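Local coordinates for protein cycloalternan-forming enzyme (Listeria monocytogenes serovar 1/2a, PDB 5F7U) that belongs to glycosyl hydrolase family 31 and binds glycan at several separate pockets, with magnesium ions held at others, at residues Thr407-Asn412 with Thr519-Tyr524; Ala414-Lys419 with Asp428-Asn433; Ile453-Val458 with Val529-Phe534. The protein carries 1 engineered substitution. All coordinates share one frame; numbering follows the deposited sequence.

In the fold
All three contacts lie in the TIM-barrel domain of this family 31 protein. Contact 3 is in the barrel wall, where strand 452-457 meets the loop leading into strand 534-536. Contacts 1 and 2 use the long loop between strand 396-399 and helix 439-448. Contact 2 pairs two parts of that loop, and contact 1 ties its earlier part to the region of helices 512-520 and 523-527. Along the chain contact 2 falls between the segments of contact 1, whereas contacts 1 and 3 alternate. Centres are about 10 Å apart for contacts 1 and 3 and 12 Å for 1 and 2. Contact 1 thus connects the other two, touching Gln457 of contact 3 and Phe430 of contact 2.

Contact 1. Residues Thr407-Asn412 with Thr519-Tyr524; sequences TYYIWN and TSQREY. With GLC (alpha-D-glucopyranose), chain F.
The Tyr409 ring is covered on both faces: Gln521 CB lies over the centre of one, and Thr407 CB over the opposite one, offset toward the rim. The first approach is a CH-pi contact, with Gln521 CB 3.9 Å from the centroid of the Tyr409 ring and only 6° off its normal. Arg522 meets the same ring crosswise. Tyr409 CD2 lies over a face of the guanidinium and 3.8 Å from Arg522 NH2, the two planes turned 58° apart. At the edge of the Tyr524 ring, near its plane, stands Tyr409 O, while the indole of Trp411 has a water in plane at its edge.

Tyr524 OH donates to Tyr409 O at 2.6 Å, arriving in the carbonyl plane. Tyr524 OH also accepts from that water at 2.8 Å, and the water in turn accepts from Trp411 N, so the phenol joins two backbone sites. A second water donates to Tyr409 OH, which also bonds to Asp474, at 2.7 Å and accepts from Gln521 NE2 at 3.2 Å; the direct approach of the two groups has a poor angle.

Tyr409 CG sits between the backbone N and the carbonyl carbon (chi1 64°), which folds the ring back against Thr407. That residue forms an ST turn, Thr407 OG1 accepting from Tyr409 N at 3.2 Å. The preceding residue, Tyr408, belongs to a glycan pocket and has O4 of a glucose at its ring edge; Glu405 bonds to its hydroxyl, as Asp404 does to Thr407 OG1.

Arg522 is held by Gln457 and by the carbonyl of Trp518, whose ring it also meets in a cation-pi contact. Its buried charge is therefore probably stabilised by neutral acceptors and that indole, while Tyr524 OH and water satisfy Tyr409 O and Trp411 N.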
loop_
_atom_site.group_PDB
_atom_site.type_symbol
_atom_site.label_atom_id
_atom_site.label_comp_id
_atom_site.label_asym_id
_atom_site.label_seq_id
_atom_site.Cartn_x
_atom_site.Cartn_y
_atom_site.Cartn_z
ATOM N N THR A 407 -26.405 14.986 12.496
ATOM C CA THR A 407 -25.561 16.033 11.923
ATOM C C THR A 407 -24.130 15.531 11.707
ATOM O O THR A 407 -23.407 16.044 10.858
ATOM C CB THR A 407 -25.464 17.269 12.839
ATOM O OG1 THR A 407 -24.776 16.931 14.055
ATOM C CG2 THR A 407 -26.871 17.856 13.167
ATOM N N TYR A 408 -23.705 14.585 12.541
ATOM C CA TYR A 408 -22.320 14.091 12.564
ATOM C C TYR A 408 -21.269 15.148 12.926
ATOM O O TYR A 408 -20.085 14.962 12.648
ATOM C CB TYR A 408 -21.965 13.322 11.271
ATOM C CG TYR A 408 -22.783 12.074 11.164
ATOM C CD1 TYR A 408 -22.394 10.916 11.849
ATOM C CD2 TYR A 408 -23.972 12.064 10.437
ATOM C CE1 TYR A 408 -23.166 9.776 11.804
ATOM C CE2 TYR A 408 -24.766 10.924 10.383
ATOM C CZ TYR A 408 -24.344 9.786 11.067
ATOM O OH TYR A 408 -25.129 8.652 11.026
ATOM N N TYR A 409 -21.697 16.262 13.529
ATOM C CA TYR A 409 -20.731 17.172 14.133
ATOM C C TYR A 409 -21.064 17.545 15.582
ATOM O O TYR A 409 -20.344 18.337 16.195
ATOM C CB TYR A 409 -20.457 18.403 13.244
ATOM C CG TYR A 409 -21.645 19.302 13.012
ATOM C CD1 TYR A 409 -22.012 20.250 13.963
ATOM C CD2 TYR A 409 -22.383 19.227 11.820
ATOM C CE1 TYR A 409 -23.110 21.076 13.759
ATOM C CE2 TYR A 409 -23.479 20.061 11.599
ATOM C CZ TYR A 409 -23.831 20.981 12.572
ATOM O OH TYR A 409 -24.901 21.836 12.385
ATOM N N ILE A 410 -22.127 16.942 16.124
ATOM C CA ILE A 410 -22.587 17.187 17.494
ATOM C C ILE A 410 -22.500 15.863 18.252
ATOM O O ILE A 410 -22.887 14.814 17.723
ATOM C CB ILE A 410 -24.026 17.744 17.514
ATOM C CG1 ILE A 410 -24.079 19.091 16.769
ATOM C CG2 ILE A 410 -24.580 17.879 18.948
ATOM C CD1 ILE A 410 -25.489 19.629 16.526
ATOM N N TRP A 411 -21.969 15.931 19.475
ATOM C CA TRP A 411 -21.860 14.778 20.370
ATOM C C TRP A 411 -23.218 14.182 20.687
ATOM O O TRP A 411 -24.207 14.913 20.901
ATOM C CB TRP A 411 -21.121 15.166 21.664
ATOM C CG TRP A 411 -19.690 15.380 21.382
ATOM C CD1 TRP A 411 -19.099 16.547 20.961
ATOM C CD2 TRP A 411 -18.654 14.380 21.405
ATOM N NE1 TRP A 411 -17.739 16.333 20.746
ATOM C CE2 TRP A 411 -17.447 15.017 21.009
ATOM C CE3 TRP A 411 -18.627 13.007 21.742
ATOM C CZ2 TRP A 411 -16.228 14.332 20.921
ATOM C CZ3 TRP A 411 -17.399 12.325 21.659
ATOM C CH2 TRP A 411 -16.220 13.003 21.251
ATOM N N ASN A 412 -23.266 12.855 20.748
ATOM C CA ASN A 412 -24.503 12.172 21.123
ATOM C C ASN A 412 -25.047 12.680 22.465
ATOM O O ASN A 412 -24.279 12.937 23.405
ATOM C CB ASN A 412 -24.287 10.655 21.186
ATOM C CG ASN A 412 -25.557 9.883 20.924
ATOM O OD1 ASN A 412 -26.606 10.483 20.610
ATOM N ND2 ASN A 412 -25.478 8.544 21.017
ATOM N N THR A 519 -16.530 22.498 7.015
ATOM C CA THR A 519 -15.451 22.412 7.993
ATOM C C THR A 519 -15.658 23.360 9.177
ATOM O O THR A 519 -15.352 22.992 10.309
ATOM C CB THR A 519 -14.065 22.598 7.365
ATOM O OG1 THR A 519 -13.967 23.889 6.764
ATOM C CG2 THR A 519 -13.768 21.475 6.320
ATOM N N SER A 520 -16.225 24.552 8.934
ATOM C CA SER A 520 -16.502 25.494 10.045
ATOM C C SER A 520 -17.391 24.866 11.137
ATOM O O SER A 520 -17.273 25.203 12.322
ATOM C CB SER A 520 -17.110 26.822 9.556
ATOM O OG SER A 520 -18.472 26.682 9.171
ATOM N N GLN A 521 -18.268 23.946 10.732
ATOM C CA GLN A 521 -19.202 23.299 11.650
ATOM C C GLN A 521 -18.483 22.344 12.584
ATOM O O GLN A 521 -18.969 22.047 13.674
ATOM C CB GLN A 521 -20.281 22.534 10.880
ATOM C CG GLN A 521 -21.148 23.406 9.981
ATOM C CD GLN A 521 -22.234 22.597 9.314
ATOM O OE1 GLN A 521 -21.946 21.700 8.522
ATOM N NE2 GLN A 521 -23.486 22.895 9.636
ATOM N N ARG A 522 -17.331 21.861 12.126
ATOM C CA ARG A 522 -16.478 20.970 12.896
ATOM C C ARG A 522 -15.324 21.674 13.610
ATOM O O ARG A 522 -14.596 21.015 14.354
ATOM C CB ARG A 522 -15.890 19.861 11.994
ATOM C CG ARG A 522 -16.869 18.753 11.667
ATOM C CD ARG A 522 -17.499 18.958 10.308
ATOM N NE ARG A 522 -18.433 17.875 9.983
ATOM C CZ ARG A 522 -19.562 18.042 9.310
ATOM N NH1 ARG A 522 -20.373 17.000 9.088
ATOM N NH2 ARG A 522 -19.897 19.253 8.887
ATOM N N GLU A 523 -15.161 22.988 13.403
ATOM C CA GLU A 523 -14.010 23.708 13.973
ATOM C C GLU A 523 -13.845 23.480 15.481
ATOM O O GLU A 523 -12.736 23.187 15.949
ATOM C CB GLU A 523 -14.100 25.212 13.683
ATOM C CG GLU A 523 -12.810 25.962 13.996
ATOM C CD GLU A 523 -12.998 27.464 14.161
ATOM O OE1 GLU A 523 -13.789 28.070 13.413
ATOM O OE2 GLU A 523 -12.349 28.066 15.044
ATOM N N TYR A 524 -14.942 23.612 16.237
ATOM C CA TYR A 524 -14.886 23.499 17.695
ATOM C C TYR A 524 -14.312 22.154 18.189
ATOM O O TYR A 524 -13.740 22.096 19.280
ATOM C CB TYR A 524 -16.264 23.796 18.327
ATOM C CG TYR A 524 -17.188 22.603 18.379
ATOM C CD1 TYR A 524 -17.902 22.197 17.239
ATOM C CD2 TYR A 524 -17.364 21.877 19.573
ATOM C CE1 TYR A 524 -18.748 21.090 17.284
ATOM C CE2 TYR A 524 -18.219 20.765 19.626
ATOM C CZ TYR A 524 -18.901 20.381 18.480
ATOM O OH TYR A 524 -19.743 19.285 18.517
HETATM C C1 GLC F . -21.391 2.436 11.412
HETATM C C2 GLC F . -22.830 2.414 10.880
HETATM C C3 GLC F . -23.339 3.831 10.586
HETATM C C4 GLC F . -23.138 4.753 11.788
HETATM C C5 GLC F . -21.649 4.729 12.166
HETATM C C6 GLC F . -21.267 5.664 13.307
HETATM O O2 GLC F . -22.892 1.659 9.668
HETATM O O3 GLC F . -24.725 3.794 10.225
HETATM O O4 GLC F . -23.562 6.077 11.440
HETATM O O5 GLC F . -21.261 3.379 12.493
HETATM O O6 GLC F . -21.825 5.160 14.524
HETATM O O HOH W 1 -23.529 24.134 12.629
HETATM O O HOH W 2 -21.545 18.766 20.555
#

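Contact 2. Residues Ala414-Lys419 with Asp428-Asn433; sequences ATYTAK and DDFTFN. With GLC (alpha-D-glucopyranose), chain C.
Thr431 O is approached twice from the facing segment: Thr415 N donates to it at 2.9 Å in the carbonyl plane, and Ala414 CA makes a CA-H...O contact beside that bond. Thr431 N returns the bond to Thr415 O, nearly straight at 170°, which makes Thr415 and Thr431 a hydrogen-bonded antiparallel pair. This single beta bridge draws together two parts of one long barrel loop, their end-to-end directions 153° apart.

Next to the bridge, Asn433 ND2 reaches Thr415 OG1 at 3.3 Å, with the acceptor in the amide plane; Asn413 O binds this nitrogen too. Ala414 CB touches Phe432 CD1 at 3.9 Å. With Tyr416 CG between the backbone N and the carbonyl carbon (chi1 53°), the ring lies alongside Phe430, Tyr416 CD2 coming to 3.7 Å from Phe430 CD1 at that ring's edge. One water links Lys419 NZ to Asp429 OD1, while Asp429 OD2 accepts from Ser426 N.

Tyr416 also binds a pocket glucose: its N donates to the sugar's O2, and its O accepts from O2 and O3. The glucose covers one face of the Tyr416 ring, its C2 3.8 Å above the centre, while Tyr416 OH shares a 2.8 Å hydrogen bond with glucose O6.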
loop_
_atom_site.group_PDB
_atom_site.type_symbol
_atom_site.label_atom_id
_atom_site.label_comp_id
_atom_site.label_asym_id
_atom_site.label_seq_id
_atom_site.Cartn_x
_atom_site.Cartn_y
_atom_site.Cartn_z
ATOM N N ALA A 414 -26.088 15.524 23.337
ATOM C CA ALA A 414 -25.882 16.959 23.626
ATOM C C ALA A 414 -27.146 17.744 23.303
ATOM O O ALA A 414 -27.808 17.491 22.291
ATOM C CB ALA A 414 -24.694 17.520 22.846
ATOM N N THR A 415 -27.484 18.680 24.178
ATOM C CA THR A 415 -28.624 19.570 23.932
ATOM C C THR A 415 -28.099 20.977 23.688
ATOM O O THR A 415 -26.968 21.291 24.082
ATOM C CB THR A 415 -29.659 19.524 25.069
ATOM O OG1 THR A 415 -29.036 19.865 26.319
ATOM C CG2 THR A 415 -30.289 18.132 25.168
ATOM N N TYR A 416 -28.909 21.801 23.013
ATOM C CA TYR A 416 -28.494 23.119 22.491
ATOM C C TYR A 416 -29.702 23.821 21.857
ATOM O O TYR A 416 -30.696 23.167 21.513
ATOM C CB TYR A 416 -27.392 22.961 21.422
ATOM C CG TYR A 416 -27.781 21.990 20.321
ATOM C CD1 TYR A 416 -28.494 22.431 19.192
ATOM C CD2 TYR A 416 -27.478 20.622 20.422
ATOM C CE1 TYR A 416 -28.872 21.541 18.190
ATOM C CE2 TYR A 416 -27.855 19.726 19.423
ATOM C CZ TYR A 416 -28.548 20.190 18.315
ATOM O OH TYR A 416 -28.913 19.312 17.334
ATOM N N THR A 417 -29.599 25.135 21.669
ATOM C CA THR A 417 -30.559 25.851 20.843
ATOM C C THR A 417 -30.104 25.689 19.395
ATOM O O THR A 417 -28.964 26.041 19.049
ATOM C CB THR A 417 -30.662 27.325 21.260
ATOM O OG1 THR A 417 -31.086 27.383 22.624
ATOM C CG2 THR A 417 -31.671 28.095 20.383
ATOM N N ALA A 418 -30.984 25.134 18.560
ATOM C CA ALA A 418 -30.660 24.899 17.153
ATOM C C ALA A 418 -30.332 26.214 16.449
ATOM O O ALA A 418 -30.885 27.273 16.795
ATOM C CB ALA A 418 -31.797 24.186 16.445
ATOM N N LYS A 419 -29.417 26.142 15.491
ATOM C CA LYS A 419 -28.999 27.319 14.741
ATOM C C LYS A 419 -29.454 27.225 13.296
ATOM O O LYS A 419 -29.346 26.171 12.664
ATOM C CB LYS A 419 -27.486 27.516 14.823
ATOM C CG LYS A 419 -26.962 27.877 16.207
ATOM C CD LYS A 419 -25.445 28.028 16.184
ATOM C CE LYS A 419 -24.906 28.613 17.486
ATOM N NZ LYS A 419 -25.494 29.931 17.807
ATOM N N ASP A 428 -19.254 25.993 24.159
ATOM C CA ASP A 428 -20.144 26.616 25.152
ATOM C C ASP A 428 -21.617 26.599 24.777
ATOM O O ASP A 428 -22.469 26.826 25.639
ATOM C CB ASP A 428 -19.730 28.072 25.409
ATOM C CG ASP A 428 -18.406 28.189 26.138
ATOM O OD1 ASP A 428 -17.872 27.159 26.608
ATOM O OD2 ASP A 428 -17.884 29.327 26.235
ATOM N N ASP A 429 -21.918 26.370 23.498
ATOM C CA ASP A 429 -23.314 26.295 23.044
ATOM C C ASP A 429 -24.017 25.027 23.534
ATOM O O ASP A 429 -25.243 24.968 23.559
ATOM C CB ASP A 429 -23.397 26.387 21.511
ATOM C CG ASP A 429 -23.141 27.800 20.981
ATOM O OD1 ASP A 429 -23.543 28.801 21.629
ATOM O OD2 ASP A 429 -22.550 27.912 19.888
ATOM N N PHE A 430 -23.242 24.010 23.914
ATOM C CA PHE A 430 -23.816 22.697 24.237
ATOM C C PHE A 430 -23.949 22.469 25.724
ATOM O O PHE A 430 -23.141 22.974 26.505
ATOM C CB PHE A 430 -22.965 21.594 23.628
ATOM C CG PHE A 430 -22.876 21.659 22.143
ATOM C CD1 PHE A 430 -23.960 21.263 21.345
ATOM C CD2 PHE A 430 -21.704 22.103 21.527
ATOM C CE1 PHE A 430 -23.871 21.309 19.956
ATOM C CE2 PHE A 430 -21.611 22.152 20.137
ATOM C CZ PHE A 430 -22.694 21.742 19.351
ATOM N N THR A 431 -25.004 21.753 26.100
ATOM C CA THR A 431 -25.117 21.101 27.394
ATOM C C THR A 431 -24.866 19.612 27.126
ATOM O O THR A 431 -25.602 18.966 26.371
ATOM C CB THR A 431 -26.513 21.324 28.003
ATOM O OG1 THR A 431 -26.738 22.725 28.156
ATOM C CG2 THR A 431 -26.658 20.649 29.366
ATOM N N PHE A 432 -23.822 19.077 27.742
ATOM C CA PHE A 432 -23.431 17.687 27.478
ATOM C C PHE A 432 -24.071 16.743 28.488
ATOM O O PHE A 432 -24.070 17.016 29.678
ATOM C CB PHE A 432 -21.912 17.568 27.413
ATOM C CG PHE A 432 -21.316 18.304 26.246
ATOM C CD1 PHE A 432 -21.479 17.814 24.945
ATOM C CD2 PHE A 432 -20.609 19.494 26.434
ATOM C CE1 PHE A 432 -20.931 18.492 23.854
ATOM C CE2 PHE A 432 -20.055 20.167 25.348
ATOM C CZ PHE A 432 -20.216 19.668 24.063
ATOM N N ASN A 433 -24.671 15.669 27.979
ATOM C CA ASN A 433 -25.533 14.788 28.761
ATOM C C ASN A 433 -25.232 13.322 28.470
ATOM O O ASN A 433 -24.574 12.991 27.473
ATOM C CB ASN A 433 -27.014 15.023 28.418
ATOM C CG ASN A 433 -27.442 16.477 28.529
ATOM O OD1 ASN A 433 -27.581 17.020 29.626
ATOM N ND2 ASN A 433 -27.700 17.100 27.385
HETATM C C1 GLC C . -31.158 18.679 20.473
HETATM C C2 GLC C . -31.545 20.122 20.830
HETATM C C3 GLC C . -32.935 20.482 20.295
HETATM C C4 GLC C . -33.052 20.180 18.803
HETATM C C5 GLC C . -32.627 18.736 18.493
HETATM C C6 GLC C . -32.546 18.491 16.993
HETATM O O2 GLC C . -31.510 20.309 22.247
HETATM O O3 GLC C . -33.189 21.874 20.510
HETATM O O4 GLC C . -34.398 20.383 18.371
HETATM O O5 GLC C . -31.335 18.453 19.062
HETATM O O6 GLC C . -31.555 19.357 16.424
HETATM O O HOH W 3 -27.385 26.577 22.679
HETATM O O HOH W 4 -24.032 31.012 19.937
#

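Contact 3. Residues Ile453-Val458 with Val529-Phe534; sequences IVLWQV and VGIDGF. With GLC (alpha-D-glucopyranose), chain B; GLC (alpha-D-glucopyranose), chain F.
Backbone hydrogen bonds join Ile453-Val458 to Val529-Phe534 as neighbouring parts of the barrel wall. Asp532 N donates to Ile453 O at 2.8 Å, nearly along the C=O axis. Two residues farther on, Leu455 N donates to Gly533 O at 3.1 Å, tilted out of the carbonyl plane. Leu455 and Phe534 then form a parallel bridge, the pairing of adjacent strands in a TIM barrel. CA-H...O contacts from Val454 CA to Gly533 O and from Phe534 CA to Leu455 O supplement it.

One side chain adds a polar bond. Asp532 OD2 accepts from Ile453 N at 2.9 Å on its anti side, 17° out of the carboxylate plane, and His447 binds the same oxygen.

Apolar and aliphatic contacts accompany the bridge. Leu455 CD1 meets Ile531 CG2 at 3.9 Å, the two side chains crossing at about a right angle. Gln457 CG approaches Phe534 CD1 at 3.5 Å, the amide and ring planes being 37° apart; Tyr570 meets the Phe534 ring edge-to-face.

Glycan contacts belong to Trp456, whose bond to CB points away from the loop. With CG anti to the backbone N (chi1 -172°), its indole extends to two glucose units: C5 of the glucose in chain F lies 3.8 Å above one face of the Trp456 ring, and Trp456 NE1 is 3.6 Å from C6 of the glucose in chain B.

Gln457 NE2 donates to Trp456 O at 2.9 Å and also binds Tyr408 O, while its OE1 is bonded to Tyr570. These partners fix which end of the buried amide is which. The N-H donor at Asp532 OD2, together with His447, would probably favour an ionised carboxylate.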
loop_
_atom_site.group_PDB
_atom_site.type_symbol
_atom_site.label_atom_id
_atom_site.label_comp_id
_atom_site.label_asym_id
_atom_site.label_seq_id
_atom_site.Cartn_x
_atom_site.Cartn_y
_atom_site.Cartn_z
ATOM N N ILE A 453 -6.662 11.108 19.334
ATOM C CA ILE A 453 -8.002 10.613 19.016
ATOM C C ILE A 453 -8.502 11.178 17.693
ATOM O O ILE A 453 -8.346 12.366 17.427
ATOM C CB ILE A 453 -9.002 10.930 20.167
ATOM C CG1 ILE A 453 -10.356 10.223 19.947
ATOM C CG2 ILE A 453 -9.176 12.443 20.392
ATOM C CD1 ILE A 453 -11.192 10.127 21.223
ATOM N N VAL A 454 -9.108 10.332 16.873
ATOM C CA VAL A 454 -9.769 10.806 15.647
ATOM C C VAL A 454 -11.268 10.473 15.687
ATOM O O VAL A 454 -11.671 9.494 16.334
ATOM C CB VAL A 454 -9.096 10.275 14.333
ATOM C CG1 VAL A 454 -7.608 10.627 14.315
ATOM C CG2 VAL A 454 -9.292 8.786 14.159
ATOM N N LEU A 455 -12.084 11.310 15.046
ATOM C CA LEU A 455 -13.539 11.093 15.007
ATOM C C LEU A 455 -14.019 10.741 13.600
ATOM O O LEU A 455 -13.589 11.325 12.617
ATOM C CB LEU A 455 -14.275 12.362 15.493
ATOM C CG LEU A 455 -13.967 12.837 16.916
ATOM C CD1 LEU A 455 -14.886 14.017 17.241
ATOM C CD2 LEU A 455 -14.167 11.714 17.934
ATOM N N TRP A 456 -14.964 9.816 13.533
ATOM C CA TRP A 456 -15.519 9.311 12.267
ATOM C C TRP A 456 -16.373 10.387 11.594
ATOM O O TRP A 456 -17.142 11.106 12.275
ATOM C CB TRP A 456 -16.369 8.100 12.610
ATOM C CG TRP A 456 -16.932 7.234 11.501
ATOM C CD1 TRP A 456 -16.345 6.112 10.954
ATOM C CD2 TRP A 456 -18.222 7.361 10.875
ATOM N NE1 TRP A 456 -17.198 5.546 10.022
ATOM C CE2 TRP A 456 -18.354 6.285 9.959
ATOM C CE3 TRP A 456 -19.283 8.272 11.003
ATOM C CZ2 TRP A 456 -19.503 6.106 9.169
ATOM C CZ3 TRP A 456 -20.434 8.095 10.193
ATOM C CH2 TRP A 456 -20.524 7.018 9.295
ATOM N N GLN A 457 -16.236 10.476 10.271
ATOM C CA GLN A 457 -16.981 11.437 9.445
ATOM C C GLN A 457 -17.410 10.808 8.113
ATOM O O GLN A 457 -16.839 9.794 7.685
ATOM C CB GLN A 457 -16.097 12.657 9.119
ATOM C CG GLN A 457 -15.727 13.510 10.314
ATOM C CD GLN A 457 -16.876 14.399 10.750
ATOM O OE1 GLN A 457 -17.065 15.477 10.201
ATOM N NE2 GLN A 457 -17.657 13.944 11.714
ATOM N N VAL A 458 -18.397 11.439 7.488
ATOM C CA VAL A 458 -18.848 11.147 6.114
ATOM C C VAL A 458 -18.953 12.463 5.318
ATOM O O VAL A 458 -19.044 13.541 5.924
ATOM C CB VAL A 458 -20.196 10.381 6.063
ATOM C CG1 VAL A 458 -19.998 8.933 6.473
ATOM C CG2 VAL A 458 -21.248 11.035 6.951
ATOM N N VAL A 529 -12.465 21.014 21.738
ATOM C CA VAL A 529 -12.512 19.619 22.200
ATOM C C VAL A 529 -11.115 18.994 22.108
ATOM O O VAL A 529 -10.768 18.112 22.904
ATOM C CB VAL A 529 -13.574 18.774 21.442
ATOM C CG1 VAL A 529 -13.667 17.372 22.020
ATOM C CG2 VAL A 529 -14.943 19.438 21.510
ATOM N N GLY A 530 -10.313 19.476 21.155
ATOM C CA GLY A 530 -8.906 19.082 21.017
ATOM C C GLY A 530 -8.611 17.764 20.320
ATOM O O GLY A 530 -7.603 17.115 20.623
ATOM N N ILE A 531 -9.465 17.366 19.380
ATOM C CA ILE A 531 -9.215 16.111 18.649
ATOM C C ILE A 531 -7.979 16.182 17.737
ATOM O O ILE A 531 -7.473 17.284 17.424
ATOM C CB ILE A 531 -10.466 15.606 17.889
ATOM C CG1 ILE A 531 -10.757 16.478 16.666
ATOM C CG2 ILE A 531 -11.647 15.470 18.849
ATOM C CD1 ILE A 531 -11.775 15.893 15.681
ATOM N N ASP A 532 -7.539 15.011 17.282
ATOM C CA ASP A 532 -6.296 14.863 16.547
ATOM C C ASP A 532 -6.510 14.397 15.118
ATOM O O ASP A 532 -5.587 13.900 14.480
ATOM C CB ASP A 532 -5.385 13.898 17.317
ATOM C CG ASP A 532 -5.138 14.376 18.730
ATOM O OD1 ASP A 532 -4.409 15.365 18.866
ATOM O OD2 ASP A 532 -5.724 13.827 19.683
ATOM N N GLY A 533 -7.729 14.561 14.605
ATOM C CA GLY A 533 -7.976 14.281 13.198
ATOM C C GLY A 533 -9.301 13.576 13.003
ATOM O O GLY A 533 -10.105 13.479 13.926
ATOM N N PHE A 534 -9.511 13.110 11.788
ATOM C CA PHE A 534 -10.784 12.507 11.404
ATOM C C PHE A 534 -10.581 11.193 10.682
ATOM O O PHE A 534 -9.639 11.042 9.876
ATOM C CB PHE A 534 -11.543 13.435 10.464
ATOM C CG PHE A 534 -11.903 14.764 11.069
ATOM C CD1 PHE A 534 -12.965 14.865 11.955
ATOM C CD2 PHE A 534 -11.161 15.917 10.762
ATOM C CE1 PHE A 534 -13.318 16.107 12.515
ATOM C CE2 PHE A 534 -11.490 17.156 11.331
ATOM C CZ PHE A 534 -12.582 17.248 12.199
HETATM C C1 GLC B . -17.882 1.748 7.366
HETATM C C2 GLC B . -16.385 1.536 7.680
HETATM C C3 GLC B . -16.148 0.779 9.003
HETATM C C4 GLC B . -16.916 1.455 10.151
HETATM C C5 GLC B . -18.353 1.803 9.739
HETATM C C6 GLC B . -19.104 2.617 10.781
HETATM O O2 GLC B . -15.713 0.973 6.550
HETATM O O3 GLC B . -14.750 0.741 9.342
HETATM O O4 GLC B . -16.944 0.589 11.301
HETATM O O5 GLC B . -18.446 2.484 8.471
HETATM O O6 GLC B . -20.468 2.687 10.323
HETATM C C1 GLC F . -21.391 2.436 11.412
HETATM C C2 GLC F . -22.830 2.414 10.880
HETATM C C3 GLC F . -23.339 3.831 10.586
HETATM C C4 GLC F . -23.138 4.753 11.788
HETATM C C5 GLC F . -21.649 4.729 12.166
HETATM C C6 GLC F . -21.267 5.664 13.307
HETATM O O2 GLC F . -22.892 1.659 9.668
HETATM O O3 GLC F . -24.725 3.794 10.225
HETATM O O4 GLC F . -23.562 6.077 11.440
HETATM O O5 GLC F . -21.261 3.379 12.493
HETATM O O6 GLC F . -21.825 5.160 14.524
#